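Local coordinates for glycine cleavage system transcriptional repressor, putative (PDB 1U8S), which is a putative transcriptional repressor of the glycine cleavage system, built from two ACT domains and found as an assembly of two subunits, at residues 13-18 and 39-44; 24-29 and 64-69; 94-99 and 160-165; 112-117 and 143-148; 153-158 and 175-180. One frame throughout, in Å; residues are numbered along the deposited sequence.

Contact 1 of 5, residues 13-18 and 39-44; sequences GTDRPG and IAMFGK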
# COMPACT_ATOMS: atom_id res chain seq x y z
N GLY B 13 -4.03 2.66 12.70
CA GLY B 13 -4.55 2.30 14.00
C GLY B 13 -3.88 1.06 14.53
O GLY B 13 -3.34 0.25 13.78
N THR B 14 -3.90 0.93 15.85
CA THR B 14 -3.30 -0.23 16.47
C THR B 14 -4.01 -1.44 15.90
O THR B 14 -5.22 -1.60 16.04
CB THR B 14 -3.48 -0.21 18.00
OG1 THR B 14 -3.00 1.04 18.52
CG2 THR B 14 -2.69 -1.34 18.63
N ASP B 15 -3.24 -2.29 15.23
CA ASP B 15 -3.78 -3.49 14.62
C ASP B 15 -4.43 -4.42 15.63
O ASP B 15 -3.82 -4.84 16.61
CB ASP B 15 -2.67 -4.23 13.86
CG ASP B 15 -3.18 -5.48 13.16
OD1 ASP B 15 -4.18 -5.37 12.42
OD2 ASP B 15 -2.57 -6.56 13.34
N ARG B 16 -5.69 -4.73 15.37
CA ARG B 16 -6.49 -5.62 16.20
C ARG B 16 -7.34 -6.46 15.25
O ARG B 16 -7.68 -6.01 14.14
CB ARG B 16 -7.37 -4.80 17.15
CG ARG B 16 -7.90 -3.50 16.55
CD ARG B 16 -8.98 -2.86 17.42
NE ARG B 16 -10.26 -3.55 17.27
CZ ARG B 16 -11.16 -3.29 16.32
NH1 ARG B 16 -10.94 -2.34 15.42
NH2 ARG B 16 -12.28 -4.01 16.26
N PRO B 17 -7.72 -7.67 15.67
CA PRO B 17 -8.54 -8.61 14.90
C PRO B 17 -9.53 -8.09 13.86
O PRO B 17 -9.49 -8.53 12.71
CB PRO B 17 -9.20 -9.43 15.99
CG PRO B 17 -8.06 -9.60 16.96
CD PRO B 17 -7.48 -8.19 17.03
N GLY B 18 -10.41 -7.17 14.23
CA GLY B 18 -11.39 -6.70 13.25
C GLY B 18 -11.35 -5.25 12.78
O GLY B 18 -12.33 -4.76 12.21
N ILE B 39 -3.03 -2.55 2.01
CA ILE B 39 -3.05 -2.87 3.41
C ILE B 39 -1.67 -3.34 3.82
O ILE B 39 -1.08 -4.23 3.20
CB ILE B 39 -4.09 -3.97 3.69
CG1 ILE B 39 -5.46 -3.51 3.18
CG2 ILE B 39 -4.12 -4.29 5.18
CD1 ILE B 39 -6.52 -4.59 3.20
N ALA B 40 -1.14 -2.73 4.87
CA ALA B 40 0.18 -3.09 5.35
C ALA B 40 0.17 -3.09 6.86
O ALA B 40 -0.50 -2.27 7.49
CB ALA B 40 1.23 -2.10 4.83
N MET B 41 0.90 -4.03 7.44
CA MET B 41 1.04 -4.13 8.88
C MET B 41 2.43 -3.62 9.19
O MET B 41 3.40 -4.33 8.96
CB MET B 41 0.87 -5.58 9.33
CG MET B 41 1.61 -5.95 10.63
SD MET B 41 1.00 -5.18 12.19
CE MET B 41 0.46 -6.67 13.10
N PHE B 42 2.54 -2.38 9.66
CA PHE B 42 3.83 -1.78 10.01
C PHE B 42 3.94 -1.66 11.51
O PHE B 42 3.13 -0.97 12.14
CB PHE B 42 3.98 -0.39 9.41
CG PHE B 42 4.09 -0.38 7.92
CD1 PHE B 42 4.38 -1.55 7.23
CD2 PHE B 42 3.97 0.81 7.22
CE1 PHE B 42 4.53 -1.53 5.85
CE2 PHE B 42 4.12 0.84 5.83
CZ PHE B 42 4.40 -0.34 5.15
N GLY B 43 4.95 -2.29 12.09
CA GLY B 43 5.11 -2.25 13.53
C GLY B 43 3.93 -3.02 14.10
O GLY B 43 3.65 -4.15 13.68
N LYS B 44 3.23 -2.42 15.05
CA LYS B 44 2.06 -3.06 15.64
C LYS B 44 0.83 -2.40 15.02
O LYS B 44 -0.30 -2.67 15.41
CB LYS B 44 2.04 -2.85 17.16
CG LYS B 44 3.34 -3.18 17.87
CD LYS B 44 3.69 -4.67 17.78
CE LYS B 44 4.99 -4.98 18.52
NZ LYS B 44 5.32 -6.45 18.54
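The carboxylate of Asp-15 meets the thioether tip of Met-41, whose methyl CE lies obliquely beyond OD2, 3.0 Å from it and off the carboxylate plane. A second flat group, the carbonyl of Lys-44, takes the backbone N-H of Asp-15 in its own plane: N to O is 3.0 Å, with 150° at the hydrogen. Nearby, the ring of Phe-42 carries CB of Ala-40 over one face, offset toward the rim. The Asp-15 side chain leaves the backbone with CG anti to N (chi1 -178°), which turns the carboxylate toward the methionine; that CB stands 3.2 Å from Lys-44 O is the work of the backbone, a by-product of the N-H bond. Met-41 bends at both chi2 and chi3, and its chain crosses that of Asp-15 at roughly a right angle. A polar end here rests against a methyl at the protein surface. Gly-43, at positive phi, and Lys-44 occupy the central positions of a type II' turn joining strands 33-42 and 45-54. The bond to Lys-44 carries on the antiparallel pairing of Gly-13 with Phe-46, beyond the end of strand 5-14. The hairpin tip also serves the dimer: Lys-44 NZ pairs with Asp-86 of the second subunit and Gly-43 N bonds to His-85 there, while Arg-16 turns to Glu-22 in the following helix 19-28.

Contact 2 of 5, residues 24-29 and 64-69; sequences VRLVTQ and TTLPLL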
# COMPACT_ATOMS: atom_id res chain seq x y z
N VAL B 24 -13.98 -1.61 5.86
CA VAL B 24 -14.63 -1.96 4.60
C VAL B 24 -16.12 -2.10 4.84
O VAL B 24 -16.93 -1.97 3.92
CB VAL B 24 -14.09 -3.29 4.01
CG1 VAL B 24 -12.58 -3.24 3.91
CG2 VAL B 24 -14.54 -4.46 4.86
N ARG B 25 -16.47 -2.38 6.09
CA ARG B 25 -17.86 -2.56 6.49
C ARG B 25 -18.58 -1.23 6.38
O ARG B 25 -19.64 -1.12 5.76
CB ARG B 25 -17.90 -3.08 7.94
CG ARG B 25 -19.28 -3.32 8.51
CD ARG B 25 -19.19 -3.91 9.91
NE ARG B 25 -20.47 -3.83 10.61
CZ ARG B 25 -21.09 -2.69 10.89
NH1 ARG B 25 -20.54 -1.53 10.54
NH2 ARG B 25 -22.26 -2.70 11.51
N LEU B 26 -17.98 -0.22 6.98
CA LEU B 26 -18.53 1.13 6.98
C LEU B 26 -18.60 1.67 5.56
O LEU B 26 -19.59 2.29 5.17
CB LEU B 26 -17.65 2.03 7.86
CG LEU B 26 -18.13 3.43 8.22
CD1 LEU B 26 -17.43 3.89 9.49
CD2 LEU B 26 -17.87 4.38 7.06
N VAL B 27 -17.55 1.41 4.78
CA VAL B 27 -17.48 1.87 3.40
C VAL B 27 -18.49 1.20 2.47
O VAL B 27 -19.23 1.88 1.74
CB VAL B 27 -16.06 1.68 2.83
CG1 VAL B 27 -16.04 1.98 1.35
CG2 VAL B 27 -15.10 2.60 3.55
N THR B 28 -18.51 -0.13 2.46
CA THR B 28 -19.43 -0.86 1.60
C THR B 28 -20.87 -0.65 2.04
O THR B 28 -21.76 -0.50 1.21
CB THR B 28 -19.12 -2.37 1.58
OG1 THR B 28 -19.22 -2.88 2.91
CG2 THR B 28 -17.73 -2.62 1.04
N GLN B 29 -21.09 -0.64 3.36
CA GLN B 29 -22.42 -0.44 3.93
C GLN B 29 -22.89 1.02 3.78
O GLN B 29 -23.98 1.38 4.22
CB GLN B 29 -22.45 -0.85 5.41
CG GLN B 29 -22.55 -2.37 5.64
CD GLN B 29 -22.87 -2.73 7.09
OE1 GLN B 29 -23.66 -2.06 7.75
NE2 GLN B 29 -22.26 -3.81 7.58
N THR B 64 -18.56 11.44 6.83
CA THR B 64 -19.03 11.76 8.16
C THR B 64 -18.78 10.64 9.15
O THR B 64 -18.11 10.84 10.17
CB THR B 64 -20.53 12.08 8.19
OG1 THR B 64 -20.81 13.16 7.30
CG2 THR B 64 -20.95 12.47 9.60
N THR B 65 -19.30 9.45 8.85
CA THR B 65 -19.17 8.30 9.74
C THR B 65 -17.75 7.77 10.01
O THR B 65 -17.47 7.31 11.12
CB THR B 65 -20.02 7.13 9.23
OG1 THR B 65 -19.60 6.75 7.92
CG2 THR B 65 -21.48 7.53 9.18
N LEU B 66 -16.86 7.84 9.02
CA LEU B 66 -15.49 7.35 9.17
C LEU B 66 -14.71 7.92 10.35
O LEU B 66 -14.08 7.19 11.10
CB LEU B 66 -14.70 7.59 7.87
CG LEU B 66 -13.36 6.87 7.71
CD1 LEU B 66 -13.60 5.37 7.62
CD2 LEU B 66 -12.65 7.35 6.45
N PRO B 67 -14.73 9.25 10.53
CA PRO B 67 -13.97 9.79 11.66
C PRO B 67 -14.44 9.23 13.01
O PRO B 67 -13.63 9.05 13.92
CB PRO B 67 -14.21 11.30 11.55
CG PRO B 67 -14.43 11.50 10.06
CD PRO B 67 -15.32 10.33 9.72
N LEU B 68 -15.74 8.96 13.14
CA LEU B 68 -16.28 8.42 14.38
C LEU B 68 -15.70 7.05 14.68
O LEU B 68 -15.37 6.74 15.82
CB LEU B 68 -17.80 8.32 14.31
CG LEU B 68 -18.53 9.63 14.08
CD1 LEU B 68 -20.04 9.40 14.11
CD2 LEU B 68 -18.12 10.64 15.14
N LEU B 69 -15.60 6.24 13.64
CA LEU B 69 -15.04 4.90 13.76
C LEU B 69 -13.64 5.04 14.34
O LEU B 69 -13.20 4.26 15.18
CB LEU B 69 -14.97 4.24 12.39
CG LEU B 69 -14.74 2.73 12.31
CD1 LEU B 69 -15.94 1.99 12.89
CD2 LEU B 69 -14.53 2.31 10.86
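Leu-26 faces Leu-66 where two helix segments, 24-28 and 64-69, run nearly antiparallel, their axes 10.3 Å apart at closest approach and 166° between directions. The first is tied by the bond from Thr-28 N to Val-24 O, an oxygen that also accepts from Thr-28 OG1. The second is kinked at Pro-67, whose nitrogen has no hydrogen to give to the preceding turn. Between them a single leucine does most of the touching. CG of Leu-26 stands anti to its own N (chi1 -170°), throwing the isobutyl group across the gap, where the two methyls divide, CD2 toward the Thr-65 hydroxyl and CD1 toward Leu-69, with Thr-65 beside both. CD1 comes tip to tip with CD2 of Leu-69 at 3.6 Å, and also lies 4.0 Å from CA of Leu-66. CD2 of Leu-26 passes alongside Thr-65, 3.1 Å from OG1. Such a pair of antiparallel helices, packed on one face of a four-stranded antiparallel sheet, is the hallmark of the ACT fold with its beta-alpha-beta-beta-alpha-beta order. The hydroxyl of Thr-65 sits between N and the carbonyl carbon (chi1 60°), and its polar partner is the oxygen of Arg-61 one turn back; its contact with the Leu-26 methyl is van der Waals. Leu-66 adds a looser touch, its CD1 4.4 Å from Leu-26 CD2. Beneath, Val-24 and Val-27 turn to Ile-34 on the sheet.

Contact 3 of 5, residues 94-99 and 160-165; sequences VEVYVE and EEFDAL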
# COMPACT_ATOMS: atom_id res chain seq x y z
N VAL B 94 8.44 -4.85 -11.62
CA VAL B 94 9.89 -4.92 -11.64
C VAL B 94 10.32 -4.70 -10.21
O VAL B 94 9.82 -3.80 -9.54
CB VAL B 94 10.52 -3.83 -12.55
CG1 VAL B 94 9.77 -3.75 -13.86
CG2 VAL B 94 10.50 -2.49 -11.86
N GLU B 95 11.20 -5.56 -9.73
CA GLU B 95 11.73 -5.43 -8.39
C GLU B 95 13.19 -5.03 -8.55
O GLU B 95 13.94 -5.69 -9.26
CB GLU B 95 11.66 -6.75 -7.64
CG GLU B 95 10.31 -7.39 -7.67
CD GLU B 95 10.28 -8.70 -6.91
OE1 GLU B 95 11.30 -9.44 -6.94
OE2 GLU B 95 9.24 -9.00 -6.29
N VAL B 96 13.59 -3.94 -7.90
CA VAL B 96 14.96 -3.48 -7.99
C VAL B 96 15.64 -3.58 -6.64
O VAL B 96 15.00 -3.41 -5.60
CB VAL B 96 15.03 -2.02 -8.47
CG1 VAL B 96 16.39 -1.44 -8.19
CG2 VAL B 96 14.73 -1.95 -9.95
N TYR B 97 16.93 -3.87 -6.66
CA TYR B 97 17.70 -3.97 -5.43
C TYR B 97 19.06 -3.33 -5.64
O TYR B 97 19.87 -3.80 -6.43
CB TYR B 97 17.88 -5.43 -5.01
CG TYR B 97 18.11 -5.54 -3.53
CD1 TYR B 97 17.06 -5.31 -2.64
CD2 TYR B 97 19.38 -5.81 -3.01
CE1 TYR B 97 17.27 -5.33 -1.25
CE2 TYR B 97 19.60 -5.83 -1.62
CZ TYR B 97 18.53 -5.59 -0.75
OH TYR B 97 18.71 -5.61 0.61
N VAL B 98 19.29 -2.23 -4.93
CA VAL B 98 20.54 -1.51 -5.06
C VAL B 98 21.31 -1.55 -3.77
O VAL B 98 20.73 -1.39 -2.70
CB VAL B 98 20.27 -0.04 -5.46
CG1 VAL B 98 21.57 0.77 -5.46
CG2 VAL B 98 19.61 0.01 -6.84
N GLU B 99 22.62 -1.75 -3.85
CA GLU B 99 23.47 -1.78 -2.67
C GLU B 99 24.65 -0.84 -2.86
O GLU B 99 25.28 -0.85 -3.91
CB GLU B 99 23.97 -3.20 -2.41
CG GLU B 99 22.90 -4.18 -1.98
CD GLU B 99 23.38 -5.62 -2.00
OE1 GLU B 99 22.65 -6.49 -1.48
OE2 GLU B 99 24.48 -5.87 -2.53
N GLU B 160 18.54 -2.24 -19.30
CA GLU B 160 19.80 -1.66 -19.73
C GLU B 160 19.97 -0.28 -19.12
O GLU B 160 21.02 0.04 -18.59
CB GLU B 160 19.85 -1.62 -21.27
CG GLU B 160 20.34 -2.94 -21.87
CD GLU B 160 20.17 -3.03 -23.38
OE1 GLU B 160 20.82 -3.90 -24.00
OE2 GLU B 160 19.39 -2.23 -23.95
N GLU B 161 18.93 0.54 -19.18
CA GLU B 161 19.01 1.87 -18.61
C GLU B 161 19.28 1.80 -17.10
O GLU B 161 20.00 2.63 -16.55
CB GLU B 161 17.71 2.63 -18.89
CG GLU B 161 17.32 2.56 -20.36
CD GLU B 161 16.19 3.48 -20.73
OE1 GLU B 161 15.24 3.58 -19.92
OE2 GLU B 161 16.24 4.08 -21.82
N PHE B 162 18.71 0.80 -16.44
CA PHE B 162 18.90 0.61 -15.00
C PHE B 162 20.35 0.23 -14.70
O PHE B 162 20.89 0.61 -13.66
CB PHE B 162 17.98 -0.49 -14.48
CG PHE B 162 18.29 -0.91 -13.08
CD1 PHE B 162 17.92 -0.12 -11.99
CD2 PHE B 162 19.02 -2.08 -12.83
CE1 PHE B 162 18.26 -0.49 -10.68
CE2 PHE B 162 19.37 -2.46 -11.53
CZ PHE B 162 18.99 -1.66 -10.46
N ASP B 163 20.95 -0.55 -15.60
CA ASP B 163 22.35 -0.98 -15.45
C ASP B 163 23.29 0.20 -15.67
O ASP B 163 24.30 0.34 -14.97
CB ASP B 163 22.70 -2.10 -16.43
CG ASP B 163 22.05 -3.42 -16.07
OD1 ASP B 163 21.78 -3.64 -14.86
OD2 ASP B 163 21.83 -4.25 -16.99
N ALA B 164 22.96 1.03 -16.66
CA ALA B 164 23.76 2.23 -16.96
C ALA B 164 23.77 3.15 -15.75
O ALA B 164 24.82 3.65 -15.34
CB ALA B 164 23.18 2.96 -18.16
N LEU B 165 22.59 3.40 -15.17
CA LEU B 165 22.50 4.26 -14.01
C LEU B 165 23.42 3.68 -12.92
O LEU B 165 24.27 4.39 -12.37
CB LEU B 165 21.06 4.33 -13.51
CG LEU B 165 20.79 5.24 -12.31
CD1 LEU B 165 21.29 6.65 -12.59
CD2 LEU B 165 19.28 5.25 -12.02
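In the second ACT domain, helix 155-168 covers one face of the antiparallel sheet, and Phe-162 is a residue it sends down onto Val-96 and Val-98 of strand 92-100. CG of Phe-162 is anti to the backbone N (chi1 169°), which drives the ring straight off the helix so that its far end, CE1 and CZ, reaches the strand. Val-96 comes from the opposite direction, CG1 meeting the ring obliquely, 3.3 Å from CE1 and 3.5 Å from CZ, while the second branch, CG2, stands 3.9 Å from CE1. Val-98, two residues along and thus on the same face of the strand, brings CG2 to the ring edge near its plane, 4.0 Å from CZ. The aromatic end is in this way straddled by two branched side chains. The beta-alpha-beta-beta-alpha-beta topology places strand 92-100 inside the sheet, bonded to strand 141-149 and strand 172-179, so these valines line the middle of the domain core. Helix 107-116 closes the same layer, with Phe-114 on Val-96 and Phe-110 on Val-98. Tyr-97 turns to the other side of the sheet, where its hydroxyl hydrogen-bonds to His-142.

Contact 4 of 5, residues 112-117 and 143-148; sequences QFFAQR and IAISAR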
# COMPACT_ATOMS: atom_id res chain seq x y z
N GLN B 112 13.82 8.85 -9.04
CA GLN B 112 13.81 9.72 -10.21
C GLN B 112 13.91 8.88 -11.49
O GLN B 112 13.30 9.20 -12.51
CB GLN B 112 14.99 10.71 -10.13
CG GLN B 112 15.02 11.79 -11.20
CD GLN B 112 13.84 12.77 -11.15
OE1 GLN B 112 14.00 13.96 -11.46
NE2 GLN B 112 12.66 12.28 -10.77
N PHE B 113 14.67 7.79 -11.42
CA PHE B 113 14.84 6.90 -12.56
C PHE B 113 13.48 6.42 -13.05
O PHE B 113 13.25 6.32 -14.26
CB PHE B 113 15.67 5.69 -12.15
CG PHE B 113 15.78 4.62 -13.21
CD1 PHE B 113 16.61 4.79 -14.31
CD2 PHE B 113 15.04 3.44 -13.10
CE1 PHE B 113 16.71 3.81 -15.29
CE2 PHE B 113 15.13 2.45 -14.07
CZ PHE B 113 15.97 2.63 -15.17
N PHE B 114 12.58 6.12 -12.12
CA PHE B 114 11.25 5.66 -12.49
C PHE B 114 10.33 6.80 -12.87
O PHE B 114 9.45 6.64 -13.71
CB PHE B 114 10.65 4.84 -11.35
CG PHE B 114 11.36 3.54 -11.13
CD1 PHE B 114 11.37 2.57 -12.13
CD2 PHE B 114 12.08 3.32 -9.97
CE1 PHE B 114 12.10 1.40 -11.97
CE2 PHE B 114 12.82 2.15 -9.80
CZ PHE B 114 12.83 1.18 -10.80
N ALA B 115 10.53 7.96 -12.26
CA ALA B 115 9.70 9.10 -12.62
C ALA B 115 10.02 9.51 -14.06
O ALA B 115 9.11 9.70 -14.86
CB ALA B 115 9.93 10.26 -11.67
N GLN B 116 11.30 9.64 -14.38
CA GLN B 116 11.71 10.02 -15.73
C GLN B 116 11.07 9.11 -16.77
O GLN B 116 10.80 9.52 -17.90
CB GLN B 116 13.23 9.96 -15.86
CG GLN B 116 13.96 10.98 -15.02
CD GLN B 116 15.44 10.68 -14.88
OE1 GLN B 116 15.83 9.56 -14.53
NE2 GLN B 116 16.28 11.68 -15.13
N ARG B 117 10.82 7.87 -16.39
CA ARG B 117 10.22 6.93 -17.31
C ARG B 117 8.72 6.75 -17.10
O ARG B 117 8.10 5.90 -17.74
CB ARG B 117 10.96 5.60 -17.21
CG ARG B 117 12.41 5.71 -17.69
CD ARG B 117 13.33 4.64 -17.10
NE ARG B 117 14.64 4.71 -17.73
CZ ARG B 117 15.49 5.73 -17.60
NH1 ARG B 117 15.19 6.79 -16.84
NH2 ARG B 117 16.65 5.70 -18.26
N ILE B 143 18.75 -0.39 -1.05
CA ILE B 143 17.50 0.19 -1.55
C ILE B 143 16.69 -0.93 -2.21
O ILE B 143 17.23 -1.76 -2.93
CB ILE B 143 17.78 1.32 -2.60
CG1 ILE B 143 18.55 2.47 -1.93
CG2 ILE B 143 16.47 1.84 -3.19
CD1 ILE B 143 18.94 3.61 -2.87
N ALA B 144 15.39 -0.97 -1.93
CA ALA B 144 14.52 -1.98 -2.53
C ALA B 144 13.26 -1.29 -3.04
O ALA B 144 12.52 -0.67 -2.27
CB ALA B 144 14.15 -3.06 -1.52
N ILE B 145 13.03 -1.39 -4.34
CA ILE B 145 11.88 -0.75 -4.97
C ILE B 145 11.06 -1.74 -5.79
O ILE B 145 11.62 -2.61 -6.47
CB ILE B 145 12.35 0.40 -5.92
CG1 ILE B 145 12.96 1.55 -5.11
CG2 ILE B 145 11.17 0.88 -6.80
CD1 ILE B 145 13.76 2.54 -5.93
N SER B 146 9.74 -1.59 -5.75
CA SER B 146 8.85 -2.43 -6.55
C SER B 146 8.07 -1.49 -7.43
O SER B 146 7.48 -0.53 -6.94
CB SER B 146 7.89 -3.24 -5.66
OG SER B 146 8.57 -4.33 -5.06
N ALA B 147 8.06 -1.75 -8.73
CA ALA B 147 7.34 -0.88 -9.64
C ALA B 147 6.58 -1.68 -10.68
O ALA B 147 6.95 -2.80 -11.01
CB ALA B 147 8.29 0.09 -10.33
N ARG B 148 5.51 -1.10 -11.18
CA ARG B 148 4.68 -1.76 -12.16
C ARG B 148 4.77 -1.07 -13.51
O ARG B 148 4.63 0.14 -13.60
CB ARG B 148 3.24 -1.78 -11.66
CG ARG B 148 3.07 -2.57 -10.38
CD ARG B 148 1.66 -2.45 -9.85
NE ARG B 148 1.43 -3.25 -8.65
CZ ARG B 148 0.31 -3.23 -7.93
NH1 ARG B 148 -0.69 -2.43 -8.29
NH2 ARG B 148 0.20 -4.00 -6.85
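Phe-114 projects from helix 107-116 toward Ile-145 and Ala-147, and its CB, with CG set beside the backbone N (chi1 -68°), starts the ring on its way to the strand. Along one side of the ring, CD1 passes the methyl of Ala-147, whose CB lies 4.3 Å away, over one face and offset toward the rim. Along the other side, CD2 is 4.1 Å from CG2 of Ile-145. One bond further out, CE2 makes the tightest approach to the strand, 3.7 Å from that same CG2, with Ile-145 CD1 at 4.0 Å. CZ, at the tip, lies at the edge of the Phe-113 ring, in its plane. CG2 of Ile-145 comes in obliquely, and the two side chains run past each other in opposite senses. The ring face turned from Ala-147 is covered by the preceding residue: CD2 of Phe-113 stands over its centre, 3.7 Å above the plane. Phe-114 thus lies between an aromatic edge and a methyl. Phe-113 is itself backed by Arg-117, whose guanidinium lies with one face on CE1 and whose NH1 gives a bond to the oxygen of Phe-113. A salt bridge from Arg-117 NE to Glu-161 joins this helix end to helix 155-168, as do the contacts of Phe-113 with Leu-158 and Leu-165. On the sheet, Ile-145 packs on Met-121 and Leu-124 of strand 120-128, and Ala-147 on Ile-119 and on Val-94 of strand 92-100.

Contact 5 of 5, residues 153-158 and 175-180; sequences CNLMQL and LNFIKN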
# COMPACT_ATOMS: atom_id res chain seq x y z
N CYS B 153 5.92 -1.39 -22.29
CA CYS B 153 7.26 -1.09 -21.81
C CYS B 153 8.29 -2.13 -22.24
O CYS B 153 8.12 -3.34 -22.05
CB CYS B 153 7.25 -0.98 -20.28
SG CYS B 153 8.85 -0.57 -19.52
N ASN B 154 9.37 -1.63 -22.84
CA ASN B 154 10.48 -2.45 -23.33
C ASN B 154 11.32 -2.87 -22.12
O ASN B 154 12.14 -2.10 -21.60
CB ASN B 154 11.30 -1.61 -24.31
CG ASN B 154 12.31 -2.42 -25.09
OD1 ASN B 154 12.79 -1.99 -26.14
ND2 ASN B 154 12.65 -3.61 -24.59
N LEU B 155 11.12 -4.11 -21.69
CA LEU B 155 11.81 -4.65 -20.53
C LEU B 155 13.32 -4.75 -20.66
O LEU B 155 14.05 -4.40 -19.73
CB LEU B 155 11.23 -6.02 -20.16
CG LEU B 155 9.71 -6.03 -19.90
CD1 LEU B 155 9.29 -7.39 -19.36
CD2 LEU B 155 9.35 -4.94 -18.90
N MET B 156 13.80 -5.22 -21.81
CA MET B 156 15.24 -5.33 -22.02
C MET B 156 15.85 -3.93 -21.98
O MET B 156 16.98 -3.74 -21.51
CB MET B 156 15.53 -6.00 -23.36
CG MET B 156 17.01 -6.29 -23.61
SD MET B 156 17.75 -7.52 -22.47
CE MET B 156 18.56 -6.45 -21.25
N GLN B 157 15.10 -2.96 -22.46
CA GLN B 157 15.55 -1.58 -22.48
C GLN B 157 15.54 -0.95 -21.08
O GLN B 157 16.42 -0.16 -20.74
CB GLN B 157 14.67 -0.76 -23.42
CG GLN B 157 15.13 0.66 -23.56
CD GLN B 157 14.23 1.45 -24.47
OE1 GLN B 157 14.05 1.10 -25.64
NE2 GLN B 157 13.64 2.53 -23.94
N LEU B 158 14.53 -1.28 -20.27
CA LEU B 158 14.44 -0.75 -18.92
C LEU B 158 15.63 -1.29 -18.13
O LEU B 158 16.27 -0.56 -17.36
CB LEU B 158 13.13 -1.19 -18.25
CG LEU B 158 12.90 -0.80 -16.78
CD1 LEU B 158 12.89 0.71 -16.62
CD2 LEU B 158 11.58 -1.38 -16.33
N LEU B 175 17.89 -6.35 -11.22
CA LEU B 175 16.53 -6.07 -11.64
C LEU B 175 15.81 -7.40 -11.80
O LEU B 175 16.41 -8.42 -12.14
CB LEU B 175 16.57 -5.28 -12.95
CG LEU B 175 15.33 -4.53 -13.39
CD1 LEU B 175 15.72 -3.47 -14.39
CD2 LEU B 175 14.33 -5.49 -13.98
N ASN B 176 14.51 -7.41 -11.51
CA ASN B 176 13.73 -8.63 -11.60
C ASN B 176 12.39 -8.27 -12.22
O ASN B 176 11.85 -7.20 -11.94
CB ASN B 176 13.53 -9.19 -10.19
CG ASN B 176 13.53 -10.71 -10.16
OD1 ASN B 176 12.59 -11.33 -9.65
ND2 ASN B 176 14.59 -11.32 -10.68
N PHE B 177 11.87 -9.14 -13.07
CA PHE B 177 10.57 -8.93 -13.71
C PHE B 177 9.62 -10.05 -13.32
O PHE B 177 10.01 -11.22 -13.30
CB PHE B 177 10.71 -8.93 -15.23
CG PHE B 177 11.38 -7.71 -15.78
CD1 PHE B 177 10.77 -6.47 -15.70
CD2 PHE B 177 12.62 -7.81 -16.40
CE1 PHE B 177 11.38 -5.34 -16.23
CE2 PHE B 177 13.23 -6.68 -16.93
CZ PHE B 177 12.61 -5.44 -16.85
N ILE B 178 8.38 -9.70 -13.01
CA ILE B 178 7.37 -10.69 -12.65
C ILE B 178 6.05 -10.27 -13.29
O ILE B 178 5.56 -9.17 -13.04
CB ILE B 178 7.11 -10.74 -11.14
CG1 ILE B 178 8.43 -10.90 -10.37
CG2 ILE B 178 6.19 -11.90 -10.82
CD1 ILE B 178 8.26 -10.65 -8.87
N LYS B 179 5.49 -11.14 -14.11
CA LYS B 179 4.21 -10.85 -14.76
C LYS B 179 3.10 -11.45 -13.90
O LYS B 179 3.35 -12.35 -13.10
CB LYS B 179 4.18 -11.47 -16.16
CG LYS B 179 4.42 -12.97 -16.19
CD LYS B 179 4.55 -13.50 -17.62
CE LYS B 179 3.26 -13.37 -18.42
NZ LYS B 179 2.83 -11.95 -18.63
N ASN B 180 1.88 -10.95 -14.07
CA ASN B 180 0.74 -11.46 -13.29
C ASN B 180 -0.40 -11.98 -14.17
O ASN B 180 -1.58 -11.68 -13.86
CB ASN B 180 0.23 -10.36 -12.36
CG ASN B 180 0.17 -9.01 -13.05
OD1 ASN B 180 -0.91 -8.50 -13.36
ND2 ASN B 180 1.33 -8.43 -13.30
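A CH-pi interaction leads the contact: CB of Leu-155 stands over one face of the Phe-177 ring, 4.0 Å from its centroid and 24° off the normal. Apolar packing surrounds it. CG of the leucine lies anti to the carbonyl carbon (chi1 -56°), which lays the chain along the ring, with CD2 3.4 Å from CE1 of Phe-177. Leu-158, one turn later, works at the edge instead, its CD2 near the ring plane and 4.0 Å from CE1. This is the opening turn of helix 155-168, begun by Asn-154 as N-cap, meeting strand 172-179, outermost within this chain, on the helix-bearing face of the second ACT sheet. From within the strand, Leu-175 covers the ring face away from Leu-155, its CD2 3.3 Å above the plane. The carbonyl oxygen of Leu-155 also approaches the ring, 3.4 Å from CZ of Phe-177. Val-94 of the adjoining strand 92-100 packs against the same ring.

Overall arrangement
The five contacts divide between two ACT domains on opposite sides of the chain's centre. Contacts 1 and 2 belong to the first: one extends the sheet pairing at a hairpin tip, the other joins the two helices, their centres 17 Å apart, without touching, and both, like contact 4 but unlike 3 and 5, reach the second subunit. Contacts 3, 4 and 5 form a packing layer in the second domain, with centres 9 to 12 Å apart. Contacts 3 and 5 share helix 155-168, while Phe-113 and Arg-117 of contact 4 bind that helix from beside. Contact 2 lies 34 Å or more, centre to centre, from each of these three, consistent with two separately packed domains in one chain.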